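Local coordinates for protein beta-porphyranase B (PDB 4AWD) that cleaves the sulfated red-seaweed polysaccharide porphyran at its beta-D-galactose-(1->4)-alpha-L-galactose-6-sulfate linkages, releasing mostly a disaccharide, at residues Phe151-Arg156 with Leu177-Thr182; Ser173-Asp178 with Phe276-Phe281; Asn206-Tyr211 with Arg218-Ala223; Val248-Val253 with Thr272-Asp277. One frame throughout, in Å; residues are numbered along the deposited sequence.

In the fold
The four contacts gather round strand 168-182 in the beta-jelly-roll fold of family GH16. Contact 1 pairs the end of this strand with strand 149-163, and contact 2 lays residues 276-281, from the loop before strand 281-285, against its preceding part; they share Leu177 and Asp178, with centres about 9 Å apart. Contact 3 extends the same sheet through strand 204-213 to strand 219-221 and is nested along the chain within the span closed by contact 2. Contact 4, last to open, joins the hairpin turn at 249-252 to the loop that also serves contact 2, their centres again about 9 Å apart. The set illustrates how the strand that carries the probable catalytic glutamates is held by two neighbouring strands and a long loop.

Contact 1. Residues Phe151-Arg156 with Leu177-Thr182; sequences FWLSNR and LDIIET
Asp178 OD1 sits 3.3 Å above the plane of the Trp152 ring, displaced toward its rim, and the carboxylate plane is turned 53° from the indole. Trp152 CG sits between the backbone N and the carbonyl carbon (chi1 48°), which lays the indole alongside Asp178, its partner in a non-hydrogen-bonded antiparallel pair. Elsewhere the indole meets the ring of His283 at a steep angle, while its NE1 makes a weak hydrogen bond to Thr150 OG1. On the other face of the sheet, the Phe151 ring receives a methyl obliquely, Ile179 CD1 lying 3.6 Å from Phe151 CE2. The same methyl is 3.5 Å from Leu153 CD1, so one isoleucine end joins two side chains of the partner strand.

The backbone explains this overlap. Leu153 and Leu177 exchange two nearly straight hydrogen bonds, but Phe151 O then accepts from both Ile179 N (3.0 Å) and Ile180 N (3.1 Å), and Phe151 N returns a bond to Ile180 O. Two residues thus face one: a classic beta bulge. The extra residue is consistent with Glu176, Asp178 and Glu181, the probable proton donor, lying on one face, as in the E-x-D-x-x-E signature of GH16 enzymes.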
loop_
_atom_site.group_PDB
_atom_site.type_symbol
_atom_site.label_atom_id
_atom_site.label_comp_id
_atom_site.label_asym_id
_atom_site.label_seq_id
_atom_site.Cartn_x
_atom_site.Cartn_y
_atom_site.Cartn_z
ATOM N N PHE A 151 -0.459 -2.775 -1.153
ATOM C CA PHE A 151 -0.205 -2.900 0.273
ATOM C C PHE A 151 0.840 -1.845 0.585
ATOM O O PHE A 151 1.947 -1.888 0.034
ATOM C CB PHE A 151 0.346 -4.297 0.607
ATOM C CG PHE A 151 0.720 -4.483 2.061
ATOM C CD1 PHE A 151 -0.216 -4.293 3.070
ATOM C CD2 PHE A 151 1.998 -4.869 2.419
ATOM C CE1 PHE A 151 0.123 -4.467 4.422
ATOM C CE2 PHE A 151 2.347 -5.073 3.753
ATOM C CZ PHE A 151 1.416 -4.859 4.762
ATOM N N TRP A 152 0.490 -0.894 1.450
ATOM C CA TRP A 152 1.358 0.236 1.745
ATOM C C TRP A 152 1.052 0.923 3.060
ATOM O O TRP A 152 0.034 0.654 3.702
ATOM C CB TRP A 152 1.311 1.273 0.615
ATOM C CG TRP A 152 -0.043 1.685 0.125
ATOM C CD1 TRP A 152 -0.944 0.909 -0.563
ATOM C CD2 TRP A 152 -0.624 2.995 0.214
ATOM N NE1 TRP A 152 -2.062 1.653 -0.885
ATOM C CE2 TRP A 152 -1.890 2.937 -0.427
ATOM C CE3 TRP A 152 -0.201 4.213 0.771
ATOM C CZ2 TRP A 152 -2.742 4.052 -0.516
ATOM C CZ3 TRP A 152 -1.044 5.330 0.674
ATOM C CH2 TRP A 152 -2.301 5.237 0.030
ATOM N N LEU A 153 1.951 1.821 3.442
ATOM C CA LEU A 153 1.807 2.629 4.648
ATOM C C LEU A 153 1.935 4.104 4.283
ATOM O O LEU A 153 2.609 4.459 3.303
ATOM C CB LEU A 153 2.865 2.263 5.698
ATOM C CG LEU A 153 2.826 0.849 6.295
ATOM C CD1 LEU A 153 3.517 -0.097 5.356
ATOM C CD2 LEU A 153 3.491 0.789 7.644
ATOM N N SER A 154 1.288 4.951 5.082
ATOM C CA SER A 154 1.246 6.372 4.832
ATOM C C SER A 154 0.972 7.107 6.124
ATOM O O SER A 154 0.504 6.512 7.101
ATOM C CB SER A 154 0.110 6.676 3.852
ATOM O OG SER A 154 0.304 7.918 3.210
ATOM N N ASN A 155 1.249 8.406 6.122
ATOM C CA ASN A 155 0.810 9.268 7.199
ATOM C C ASN A 155 0.265 10.597 6.671
ATOM O O ASN A 155 0.301 10.864 5.471
ATOM C CB ASN A 155 1.909 9.458 8.255
ATOM C CG ASN A 155 3.180 10.090 7.690
ATOM O OD1 ASN A 155 3.145 10.811 6.701
ATOM N ND2 ASN A 155 4.301 9.829 8.335
ATOM N N ARG A 156 -0.260 11.410 7.577
ATOM C CA ARG A 156 -0.872 12.672 7.216
ATOM C C ARG A 156 0.124 13.824 7.292
ATOM O O ARG A 156 1.124 13.734 7.997
ATOM C CB ARG A 156 -2.069 12.925 8.108
ATOM C CG ARG A 156 -3.151 11.898 7.885
ATOM C CD ARG A 156 -3.991 11.794 9.114
ATOM N NE ARG A 156 -5.019 12.834 9.170
ATOM C CZ ARG A 156 -5.652 13.201 10.281
ATOM N NH1 ARG A 156 -5.356 12.624 11.456
ATOM N NH2 ARG A 156 -6.578 14.152 10.214
ATOM N N LEU A 177 4.970 4.806 2.027
ATOM C CA LEU A 177 5.812 3.649 1.784
ATOM C C LEU A 177 4.994 2.587 1.066
ATOM O O LEU A 177 4.090 1.974 1.642
ATOM C CB LEU A 177 6.408 3.130 3.111
ATOM C CG LEU A 177 7.098 1.756 3.258
ATOM C CD1 LEU A 177 8.210 1.563 2.254
ATOM C CD2 LEU A 177 7.657 1.585 4.674
ATOM N N ASP A 178 5.291 2.418 -0.212
ATOM C CA ASP A 178 4.584 1.466 -1.070
ATOM C C ASP A 178 5.343 0.162 -1.082
ATOM O O ASP A 178 6.460 0.096 -1.604
ATOM C CB ASP A 178 4.469 2.014 -2.503
ATOM C CG ASP A 178 3.478 3.161 -2.606
ATOM O OD1 ASP A 178 2.324 2.950 -2.204
ATOM O OD2 ASP A 178 3.848 4.260 -3.085
ATOM N N ILE A 179 4.753 -0.865 -0.479
ATOM C CA ILE A 179 5.406 -2.163 -0.396
ATOM C C ILE A 179 5.152 -2.939 -1.688
ATOM O O ILE A 179 6.069 -3.531 -2.246
ATOM C CB ILE A 179 5.000 -2.945 0.882
ATOM C CG1 ILE A 179 5.536 -2.206 2.118
ATOM C CG2 ILE A 179 5.555 -4.371 0.835
ATOM C CD1 ILE A 179 4.970 -2.634 3.455
ATOM N N ILE A 180 3.915 -2.915 -2.175
ATOM C CA ILE A 180 3.632 -3.423 -3.518
ATOM C C ILE A 180 2.504 -2.666 -4.190
ATOM O O ILE A 180 1.480 -2.374 -3.561
ATOM C CB ILE A 180 3.351 -4.972 -3.541
ATOM C CG1 ILE A 180 3.190 -5.493 -4.980
ATOM C CG2 ILE A 180 2.127 -5.354 -2.644
ATOM C CD1 ILE A 180 4.458 -5.357 -5.855
ATOM N N GLU A 181 2.720 -2.344 -5.464
ATOM C CA GLU A 181 1.657 -1.997 -6.404
ATOM C C GLU A 181 1.750 -2.966 -7.573
ATOM O O GLU A 181 2.836 -3.197 -8.087
ATOM C CB GLU A 181 1.838 -0.571 -6.936
ATOM C CG GLU A 181 1.824 0.539 -5.904
ATOM C CD GLU A 181 2.051 1.900 -6.525
ATOM O OE1 GLU A 181 1.133 2.401 -7.219
ATOM O OE2 GLU A 181 3.149 2.475 -6.341
ATOM N N THR A 182 0.628 -3.571 -7.970
ATOM C CA THR A 182 0.526 -4.272 -9.265
ATOM C C THR A 182 -0.899 -4.117 -9.766
ATOM O O THR A 182 -1.749 -3.581 -9.040
ATOM C CB THR A 182 0.710 -5.772 -9.173
ATOM O OG1 THR A 182 0.269 -6.205 -7.885
ATOM C CG2 THR A 182 2.116 -6.181 -9.425
#

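Contact 2. Residues Ser173-Asp178 with Phe276-Phe281; sequences SSQELD and FDRPMF
With CG beside the backbone N (chi1 -60°), Gln175 lays CB and CG along the Phe276 ring; the bend at chi2 then turns the amide toward the loop. A bend at chi3 (54°) brings the Arg278 guanidinium back toward the strand. The two side chains cross at about a right angle, and their amide and guanidinium planes stand 88° apart.

Gln175 CB lies over one face of the Phe276 ring, 4.1 Å from its centroid, in a CH-pi contact; CG follows, 3.6 Å from Phe276 CE1. At the edge of the ring, near its plane, come Glu176 O and Leu177 CB. Met280, extended beyond CG, inserts its end beside the same strand residues: its CE reaches Gln175 CB at 3.5 Å and its SD lies 4.1 Å from Leu177 CB. Glu176 points the other way, and its OE1 is bonded to Trp210 NE1.

Polar ends meet through solvent. Water 1 accepts from Gln175 NE2 (2.9 Å) and from Arg278 NH1 (2.7 Å), in the guanidinium plane, and also bonds Ser173 OG; Arg278 NH2 bonds Arg156 O. Water 2 donates to Gln175 OE1 and Arg278 O. NE2 donating to one water and OE1 accepting from another is consistent with this orientation of the amide and would help to hold it. The chemistry implies apolar packing of Phe276 and Met280 on the side of the strand away from the Glu176 side chain, the probable nucleophile, beside two bridging waters, the first of them probably polarised by the arginine.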
loop_
_atom_site.group_PDB
_atom_site.type_symbol
_atom_site.label_atom_id
_atom_site.label_comp_id
_atom_site.label_asym_id
_atom_site.label_seq_id
_atom_site.Cartn_x
_atom_site.Cartn_y
_atom_site.Cartn_z
ATOM N N SER A 173 4.762 18.468 4.971
ATOM C CA SER A 173 5.366 17.223 4.528
ATOM C C SER A 173 4.632 16.002 5.086
ATOM O O SER A 173 3.995 16.066 6.141
ATOM C CB SER A 173 6.849 17.176 4.903
ATOM O OG SER A 173 7.016 17.099 6.312
ATOM N N SER A 174 4.707 14.906 4.339
ATOM C CA SER A 174 4.247 13.598 4.792
ATOM C C SER A 174 5.061 12.528 4.075
ATOM O O SER A 174 5.870 12.843 3.203
ATOM C CB SER A 174 2.754 13.404 4.540
ATOM O OG SER A 174 2.458 13.364 3.155
ATOM N N GLN A 175 4.874 11.271 4.464
ATOM C CA GLN A 175 5.606 10.173 3.847
ATOM C C GLN A 175 4.668 9.031 3.481
ATOM O O GLN A 175 3.554 8.932 3.993
ATOM C CB GLN A 175 6.745 9.673 4.745
ATOM C CG GLN A 175 7.794 10.723 5.096
ATOM C CD GLN A 175 7.360 11.626 6.254
ATOM O OE1 GLN A 175 6.875 11.155 7.279
ATOM N NE2 GLN A 175 7.534 12.930 6.081
ATOM N N GLU A 176 5.149 8.165 2.604
ATOM C CA GLU A 176 4.345 7.134 2.008
ATOM C C GLU A 176 5.275 6.015 1.574
ATOM O O GLU A 176 6.243 6.254 0.846
ATOM C CB GLU A 176 3.595 7.697 0.791
ATOM C CG GLU A 176 2.597 6.745 0.158
ATOM C CD GLU A 176 1.731 7.432 -0.878
ATOM O OE1 GLU A 176 1.836 8.671 -1.042
ATOM O OE2 GLU A 176 0.947 6.738 -1.548
ATOM N N LEU A 177 4.970 4.806 2.027
ATOM C CA LEU A 177 5.812 3.649 1.784
ATOM C C LEU A 177 4.994 2.587 1.066
ATOM O O LEU A 177 4.090 1.974 1.642
ATOM C CB LEU A 177 6.408 3.130 3.111
ATOM C CG LEU A 177 7.098 1.756 3.258
ATOM C CD1 LEU A 177 8.210 1.563 2.254
ATOM C CD2 LEU A 177 7.657 1.585 4.674
ATOM N N ASP A 178 5.291 2.418 -0.212
ATOM C CA ASP A 178 4.584 1.466 -1.070
ATOM C C ASP A 178 5.343 0.162 -1.082
ATOM O O ASP A 178 6.460 0.096 -1.604
ATOM C CB ASP A 178 4.469 2.014 -2.503
ATOM C CG ASP A 178 3.478 3.161 -2.606
ATOM O OD1 ASP A 178 2.324 2.950 -2.204
ATOM O OD2 ASP A 178 3.848 4.260 -3.085
ATOM N N PHE A 276 12.146 9.509 6.957
ATOM C CA PHE A 276 11.144 8.553 7.453
ATOM C C PHE A 276 11.122 8.390 8.974
ATOM O O PHE A 276 10.917 7.291 9.490
ATOM C CB PHE A 276 11.247 7.196 6.733
ATOM C CG PHE A 276 10.524 7.158 5.407
ATOM C CD1 PHE A 276 10.460 8.289 4.594
ATOM C CD2 PHE A 276 9.922 5.988 4.964
ATOM C CE1 PHE A 276 9.795 8.257 3.376
ATOM C CE2 PHE A 276 9.250 5.950 3.748
ATOM C CZ PHE A 276 9.186 7.093 2.952
ATOM N N ASP A 277 11.305 9.508 9.679
ATOM C CA ASP A 277 11.301 9.515 11.140
ATOM C C ASP A 277 9.901 9.646 11.759
ATOM O O ASP A 277 9.770 9.951 12.944
ATOM C CB ASP A 277 12.242 10.597 11.695
ATOM C CG ASP A 277 11.863 12.011 11.252
ATOM O OD1 ASP A 277 10.763 12.213 10.669
ATOM O OD2 ASP A 277 12.701 12.931 11.481
ATOM N N ARG A 278 8.865 9.422 10.960
ATOM C CA ARG A 278 7.499 9.501 11.459
ATOM C C ARG A 278 6.727 8.198 11.228
ATOM O O ARG A 278 6.801 7.613 10.139
ATOM C CB ARG A 278 6.746 10.642 10.791
ATOM C CG ARG A 278 7.087 12.038 11.266
ATOM C CD ARG A 278 6.217 13.021 10.483
ATOM N NE ARG A 278 4.809 12.637 10.609
ATOM C CZ ARG A 278 3.849 12.928 9.733
ATOM N NH1 ARG A 278 4.115 13.630 8.629
ATOM N NH2 ARG A 278 2.614 12.519 9.976
ATOM N N PRO A 279 5.955 7.757 12.239
ATOM C CA PRO A 279 5.159 6.534 12.105
ATOM C C PRO A 279 4.015 6.685 11.078
ATOM O O PRO A 279 3.711 7.811 10.634
ATOM C CB PRO A 279 4.605 6.342 13.513
ATOM C CG PRO A 279 4.455 7.763 14.038
ATOM C CD PRO A 279 5.669 8.472 13.506
ATOM N N MET A 280 3.396 5.561 10.711
ATOM C CA MET A 280 2.370 5.532 9.664
ATOM C C MET A 280 1.195 4.635 10.013
ATOM O O MET A 280 1.261 3.816 10.950
ATOM C CB MET A 280 2.970 5.026 8.344
ATOM C CG MET A 280 3.961 5.958 7.677
ATOM S SD MET A 280 4.689 5.225 6.187
ATOM C CE MET A 280 5.940 6.455 5.846
ATOM N N PHE A 281 0.122 4.778 9.238
ATOM C CA PHE A 281 -0.950 3.779 9.208
ATOM C C PHE A 281 -0.781 2.843 8.010
ATOM O O PHE A 281 -0.066 3.169 7.059
ATOM C CB PHE A 281 -2.347 4.435 9.229
ATOM C CG PHE A 281 -2.566 5.485 8.173
ATOM C CD1 PHE A 281 -2.998 5.137 6.900
ATOM C CD2 PHE A 281 -2.389 6.829 8.468
ATOM C CE1 PHE A 281 -3.223 6.114 5.929
ATOM C CE2 PHE A 281 -2.604 7.812 7.513
ATOM C CZ PHE A 281 -3.025 7.455 6.243
HETATM O O HOH W 1 6.338 14.963 7.719
HETATM O O HOH W 2 8.045 8.627 8.209
#

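Contact 3. Residues Asn206-Tyr211 with Arg218-Ala223; sequences NTHYWY and RTDNTA
His208 and Asp220 make the shortest polar link between the two strands: His208 ND1 donates to Asp220 OD1 over 2.6 Å, in the ring plane and onto the syn lone pair of the carboxylate. The imidazole's other nitrogen, NE2, bonds to Asp178 OD2, so each ring nitrogen has a carboxylate neighbour, the second only weakly bonded. Two residues on, Trp210 is held between two side chains. Arg218, bent at chi3 (80°), folds its guanidinium flat over one face, planes 7° apart, with its CZ 3.9 Å from the centroid of the six-membered ring in a cation-pi contact; Asp220 covers the opposite face, its CB 3.4 Å from Trp210 CZ3.

Backbone groups are satisfied in antiparallel pairs. Tyr209 N bonds Asn221 O (3.0 Å), and Asn221 N returns a bond to Tyr209 O. Tyr211 N and O take Thr219 O and N, the latter bond, Thr219 N to Tyr211 O, measuring 2.7 Å. Asn221 O also accepts from water 4, which bonds Thr207 OG1 as well, and water 3 connects Asn206 OD1 and Thr207 OG1 to Ala223 N. Strand 204-213 lies between strand 219-221 and strand 168-182, pairing antiparallel with both.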
loop_
_atom_site.group_PDB
_atom_site.type_symbol
_atom_site.label_atom_id
_atom_site.label_comp_id
_atom_site.label_asym_id
_atom_site.label_seq_id
_atom_site.Cartn_x
_atom_site.Cartn_y
_atom_site.Cartn_z
ATOM N N ASN A 206 8.123 1.536 -3.527
ATOM C CA ASN A 206 8.470 2.932 -3.659
ATOM C C ASN A 206 8.421 3.676 -2.336
ATOM O O ASN A 206 7.834 3.195 -1.363
ATOM C CB ASN A 206 7.516 3.592 -4.665
ATOM C CG ASN A 206 8.186 4.667 -5.513
ATOM O OD1 ASN A 206 9.323 5.080 -5.255
ATOM N ND2 ASN A 206 7.461 5.141 -6.529
ATOM N N THR A 207 9.042 4.853 -2.317
ATOM C CA THR A 207 8.972 5.757 -1.187
ATOM C C THR A 207 8.659 7.150 -1.698
ATOM O O THR A 207 9.130 7.552 -2.770
ATOM C CB THR A 207 10.312 5.859 -0.458
ATOM O OG1 THR A 207 11.272 6.503 -1.316
ATOM C CG2 THR A 207 10.827 4.470 -0.018
ATOM N N HIS A 208 7.882 7.899 -0.918
ATOM C CA HIS A 208 7.589 9.282 -1.247
ATOM C C HIS A 208 7.801 10.150 -0.021
ATOM O O HIS A 208 7.258 9.856 1.048
ATOM C CB HIS A 208 6.142 9.429 -1.728
ATOM C CG HIS A 208 5.760 8.471 -2.814
ATOM N ND1 HIS A 208 5.783 8.811 -4.150
ATOM C CD2 HIS A 208 5.335 7.187 -2.762
ATOM C CE1 HIS A 208 5.406 7.774 -4.875
ATOM N NE2 HIS A 208 5.125 6.777 -4.056
ATOM N N TYR A 209 8.600 11.204 -0.169
ATOM C CA TYR A 209 8.570 12.294 0.783
ATOM C C TYR A 209 7.781 13.415 0.121
ATOM O O TYR A 209 8.252 14.014 -0.851
ATOM C CB TYR A 209 9.991 12.757 1.145
ATOM C CG TYR A 209 10.024 13.778 2.271
ATOM C CD1 TYR A 209 9.918 15.129 2.005
ATOM C CD2 TYR A 209 10.142 13.384 3.597
ATOM C CE1 TYR A 209 9.952 16.077 3.025
ATOM C CE2 TYR A 209 10.160 14.325 4.628
ATOM C CZ TYR A 209 10.074 15.671 4.325
ATOM O OH TYR A 209 10.091 16.628 5.315
ATOM N N TRP A 210 6.580 13.689 0.622
ATOM C CA TRP A 210 5.734 14.719 0.024
ATOM C C TRP A 210 6.080 16.076 0.603
ATOM O O TRP A 210 6.115 16.236 1.822
ATOM C CB TRP A 210 4.246 14.420 0.254
ATOM C CG TRP A 210 3.778 13.239 -0.496
ATOM C CD1 TRP A 210 3.664 11.964 -0.025
ATOM C CD2 TRP A 210 3.377 13.199 -1.872
ATOM N NE1 TRP A 210 3.212 11.127 -1.022
ATOM C CE2 TRP A 210 3.030 11.859 -2.167
ATOM C CE3 TRP A 210 3.262 14.166 -2.879
ATOM C CZ2 TRP A 210 2.568 11.459 -3.431
ATOM C CZ3 TRP A 210 2.806 13.767 -4.137
ATOM C CH2 TRP A 210 2.467 12.416 -4.399
ATOM N N TYR A 211 6.325 17.053 -0.262
ATOM C CA TYR A 211 6.664 18.397 0.198
ATOM C C TYR A 211 5.904 19.475 -0.548
ATOM O O TYR A 211 5.742 19.404 -1.776
ATOM C CB TYR A 211 8.161 18.665 0.090
ATOM C CG TYR A 211 8.571 20.033 0.603
ATOM C CD1 TYR A 211 8.754 20.256 1.968
ATOM C CD2 TYR A 211 8.776 21.096 -0.274
ATOM C CE1 TYR A 211 9.143 21.500 2.453
ATOM C CE2 TYR A 211 9.162 22.355 0.198
ATOM C CZ TYR A 211 9.347 22.550 1.564
ATOM O OH TYR A 211 9.733 23.787 2.044
ATOM N N ARG A 218 2.299 20.628 -4.767
ATOM C CA ARG A 218 2.721 19.468 -3.986
ATOM C C ARG A 218 3.780 18.715 -4.800
ATOM O O ARG A 218 3.532 18.351 -5.950
ATOM C CB ARG A 218 1.515 18.570 -3.654
ATOM C CG ARG A 218 1.727 17.630 -2.459
ATOM C CD ARG A 218 0.402 17.149 -1.840
ATOM N NE ARG A 218 -0.210 16.050 -2.597
ATOM C CZ ARG A 218 -0.322 14.789 -2.167
ATOM N NH1 ARG A 218 0.128 14.433 -0.960
ATOM N NH2 ARG A 218 -0.893 13.871 -2.951
ATOM N N THR A 219 4.968 18.521 -4.233
ATOM C CA THR A 219 6.012 17.781 -4.942
ATOM C C THR A 219 6.163 16.368 -4.395
ATOM O O THR A 219 6.207 16.157 -3.182
ATOM C CB THR A 219 7.401 18.513 -4.972
ATOM O OG1 THR A 219 7.943 18.633 -3.646
ATOM C CG2 THR A 219 7.293 19.900 -5.639
ATOM N N ASP A 220 6.227 15.408 -5.312
ATOM C CA ASP A 220 6.414 14.008 -4.974
ATOM C C ASP A 220 7.895 13.705 -5.062
ATOM O O ASP A 220 8.431 13.592 -6.163
ATOM C CB ASP A 220 5.645 13.131 -5.967
ATOM C CG ASP A 220 5.686 11.650 -5.614
ATOM O OD1 ASP A 220 6.377 11.259 -4.649
ATOM O OD2 ASP A 220 5.008 10.868 -6.308
ATOM N N ASN A 221 8.558 13.562 -3.915
ATOM C CA ASN A 221 10.012 13.354 -3.917
ATOM C C ASN A 221 10.438 11.903 -3.696
ATOM O O ASN A 221 10.248 11.314 -2.625
ATOM C CB ASN A 221 10.719 14.322 -2.973
ATOM C CG ASN A 221 10.261 15.747 -3.185
ATOM O OD1 ASN A 221 9.304 16.218 -2.531
ATOM N ND2 ASN A 221 10.891 16.431 -4.139
ATOM N N THR A 222 11.050 11.368 -4.743
ATOM C CA THR A 222 11.298 9.955 -4.914
ATOM C C THR A 222 12.811 9.679 -4.851
ATOM O O THR A 222 13.618 10.601 -4.964
ATOM C CB THR A 222 10.581 9.519 -6.234
ATOM O OG1 THR A 222 9.247 9.077 -5.915
ATOM C CG2 THR A 222 11.317 8.442 -7.009
ATOM N N ALA A 223 13.187 8.427 -4.610
ATOM C CA ALA A 223 14.592 8.026 -4.599
ATOM C C ALA A 223 14.832 6.760 -5.431
ATOM O O ALA A 223 13.965 5.880 -5.531
ATOM C CB ALA A 223 15.073 7.833 -3.190
HETATM O O HOH W 3 11.616 6.033 -3.887
HETATM O O HOH W 4 11.799 9.326 -1.140
#

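Contact 4. Residues Val248-Val253 with Thr272-Asp277; sequences VDANTV and TDTPFD
The type I beta turn Asp249-Thr252, which closes the hairpin of strands 241-249 and 252-257, packs against a second type I turn, Thr274-Asp277, in the long loop before strand 281-285. Turn meets turn through Ala250, whose CA comes within 4.1 Å of Phe276 CA. Phe276 N donates to Ala250 O (3.0 Å), in the carbonyl plane and on a lone pair, while the Ala250 methyl points at the loop and rests 4.0 Å from both Thr274 CB and Asp277 CB.

Internal bonds brace both segments. Asp249 OD1 accepts from Asn251 N, an Asx turn, and from Thr252 OG1, which fixes the carboxylate; Val248 and Asp249 both face Thr252 in a classic beta bulge. Leading into the second turn, Thr272 OG1 accepts from Thr274 N, an ST turn, and Thr274 OG1 donates to Asp277 OD2. Deeper in, Val253 CG2 lies 4.3 Å from Phe276 CD2, and Pro267 covers both Pro275 and Phe276.

Asn251 supplies the side-chain tie. With its CG beside the backbone N (chi1 -63°), the side chain crosses that of Pro275 at about a right angle, and Asn251 ND2 donates to Asp273 O over 2.7 Å at 169°, the acceptor lying close to the amide plane.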
loop_
_atom_site.group_PDB
_atom_site.type_symbol
_atom_site.label_atom_id
_atom_site.label_comp_id
_atom_site.label_asym_id
_atom_site.label_seq_id
_atom_site.Cartn_x
_atom_site.Cartn_y
_atom_site.Cartn_z
ATOM N N VAL A 248 13.860 -0.214 8.124
ATOM C CA VAL A 248 14.993 -0.383 9.043
ATOM C C VAL A 248 15.195 0.819 9.951
ATOM O O VAL A 248 15.385 0.655 11.158
ATOM C CB VAL A 248 16.317 -0.650 8.295
ATOM C CG1 VAL A 248 17.495 -0.776 9.303
ATOM C CG2 VAL A 248 16.196 -1.877 7.415
ATOM N N ASP A 249 15.170 2.012 9.358
ATOM C CA ASP A 249 15.328 3.286 10.079
ATOM C C ASP A 249 14.805 4.434 9.226
ATOM O O ASP A 249 14.167 4.212 8.198
ATOM C CB ASP A 249 16.794 3.551 10.493
ATOM C CG ASP A 249 17.752 3.515 9.321
ATOM O OD1 ASP A 249 17.414 4.015 8.228
ATOM O OD2 ASP A 249 18.859 2.962 9.484
ATOM N N ALA A 250 15.087 5.658 9.649
ATOM C CA ALA A 250 14.564 6.829 8.981
ATOM C C ALA A 250 15.167 7.042 7.604
ATOM O O ALA A 250 14.644 7.843 6.834
ATOM C CB ALA A 250 14.752 8.047 9.837
ATOM N N ASN A 251 16.241 6.327 7.277
ATOM C CA ASN A 251 16.901 6.481 5.970
ATOM C C ASN A 251 16.873 5.246 5.054
ATOM O O ASN A 251 17.471 5.268 3.970
ATOM C CB ASN A 251 18.354 6.924 6.150
ATOM C CG ASN A 251 18.467 8.271 6.814
ATOM O OD1 ASN A 251 18.588 8.355 8.030
ATOM N ND2 ASN A 251 18.413 9.340 6.023
ATOM N N THR A 252 16.192 4.181 5.473
ATOM C CA THR A 252 16.423 2.869 4.854
ATOM C C THR A 252 15.234 1.930 4.934
ATOM O O THR A 252 14.749 1.609 6.013
ATOM C CB THR A 252 17.626 2.180 5.515
ATOM O OG1 THR A 252 18.625 3.170 5.779
ATOM C CG2 THR A 252 18.203 1.073 4.622
ATOM N N VAL A 253 14.780 1.487 3.775
ATOM C CA VAL A 253 13.699 0.519 3.679
ATOM C C VAL A 253 14.147 -0.564 2.705
ATOM O O VAL A 253 14.767 -0.260 1.694
ATOM C CB VAL A 253 12.390 1.170 3.193
ATOM C CG1 VAL A 253 11.258 0.204 3.375
ATOM C CG2 VAL A 253 12.080 2.448 3.988
ATOM N N THR A 272 15.062 16.791 4.589
ATOM C CA THR A 272 15.475 16.410 5.944
ATOM C C THR A 272 16.435 15.229 5.900
ATOM O O THR A 272 16.316 14.363 5.038
ATOM C CB THR A 272 14.273 16.037 6.845
ATOM O OG1 THR A 272 14.737 15.337 8.006
ATOM C CG2 THR A 272 13.261 15.167 6.089
ATOM N N ASP A 273 17.380 15.204 6.840
ATOM C CA ASP A 273 18.352 14.127 6.964
ATOM C C ASP A 273 17.693 12.822 7.383
ATOM O O ASP A 273 18.256 11.746 7.174
ATOM C CB ASP A 273 19.446 14.501 7.982
ATOM C CG ASP A 273 20.357 15.649 7.492
ATOM O OD1 ASP A 273 20.729 15.676 6.291
ATOM O OD2 ASP A 273 20.708 16.527 8.323
ATOM N N THR A 274 16.508 12.930 7.988
ATOM C CA THR A 274 15.795 11.786 8.540
ATOM C C THR A 274 14.353 11.706 7.998
ATOM O O THR A 274 13.395 11.818 8.774
ATOM C CB THR A 274 15.766 11.859 10.082
ATOM O OG1 THR A 274 15.198 13.111 10.493
ATOM C CG2 THR A 274 17.176 11.712 10.676
ATOM N N PRO A 275 14.194 11.501 6.665
ATOM C CA PRO A 275 12.872 11.667 6.033
ATOM C C PRO A 275 11.776 10.717 6.532
ATOM O O PRO A 275 10.594 11.098 6.522
ATOM C CB PRO A 275 13.154 11.428 4.546
ATOM C CG PRO A 275 14.406 10.622 4.518
ATOM C CD PRO A 275 15.218 11.105 5.680
ATOM N N PHE A 276 12.146 9.509 6.957
ATOM C CA PHE A 276 11.144 8.553 7.453
ATOM C C PHE A 276 11.122 8.390 8.974
ATOM O O PHE A 276 10.917 7.291 9.490
ATOM C CB PHE A 276 11.247 7.196 6.733
ATOM C CG PHE A 276 10.524 7.158 5.407
ATOM C CD1 PHE A 276 10.460 8.289 4.594
ATOM C CD2 PHE A 276 9.922 5.988 4.964
ATOM C CE1 PHE A 276 9.795 8.257 3.376
ATOM C CE2 PHE A 276 9.250 5.950 3.748
ATOM C CZ PHE A 276 9.186 7.093 2.952
ATOM N N ASP A 277 11.305 9.508 9.679
ATOM C CA ASP A 277 11.301 9.515 11.140
ATOM C C ASP A 277 9.901 9.646 11.759
ATOM O O ASP A 277 9.770 9.951 12.944
ATOM C CB ASP A 277 12.242 10.597 11.695
ATOM C CG ASP A 277 11.863 12.011 11.252
ATOM O OD1 ASP A 277 10.763 12.213 10.669
ATOM O OD2 ASP A 277 12.701 12.931 11.481
#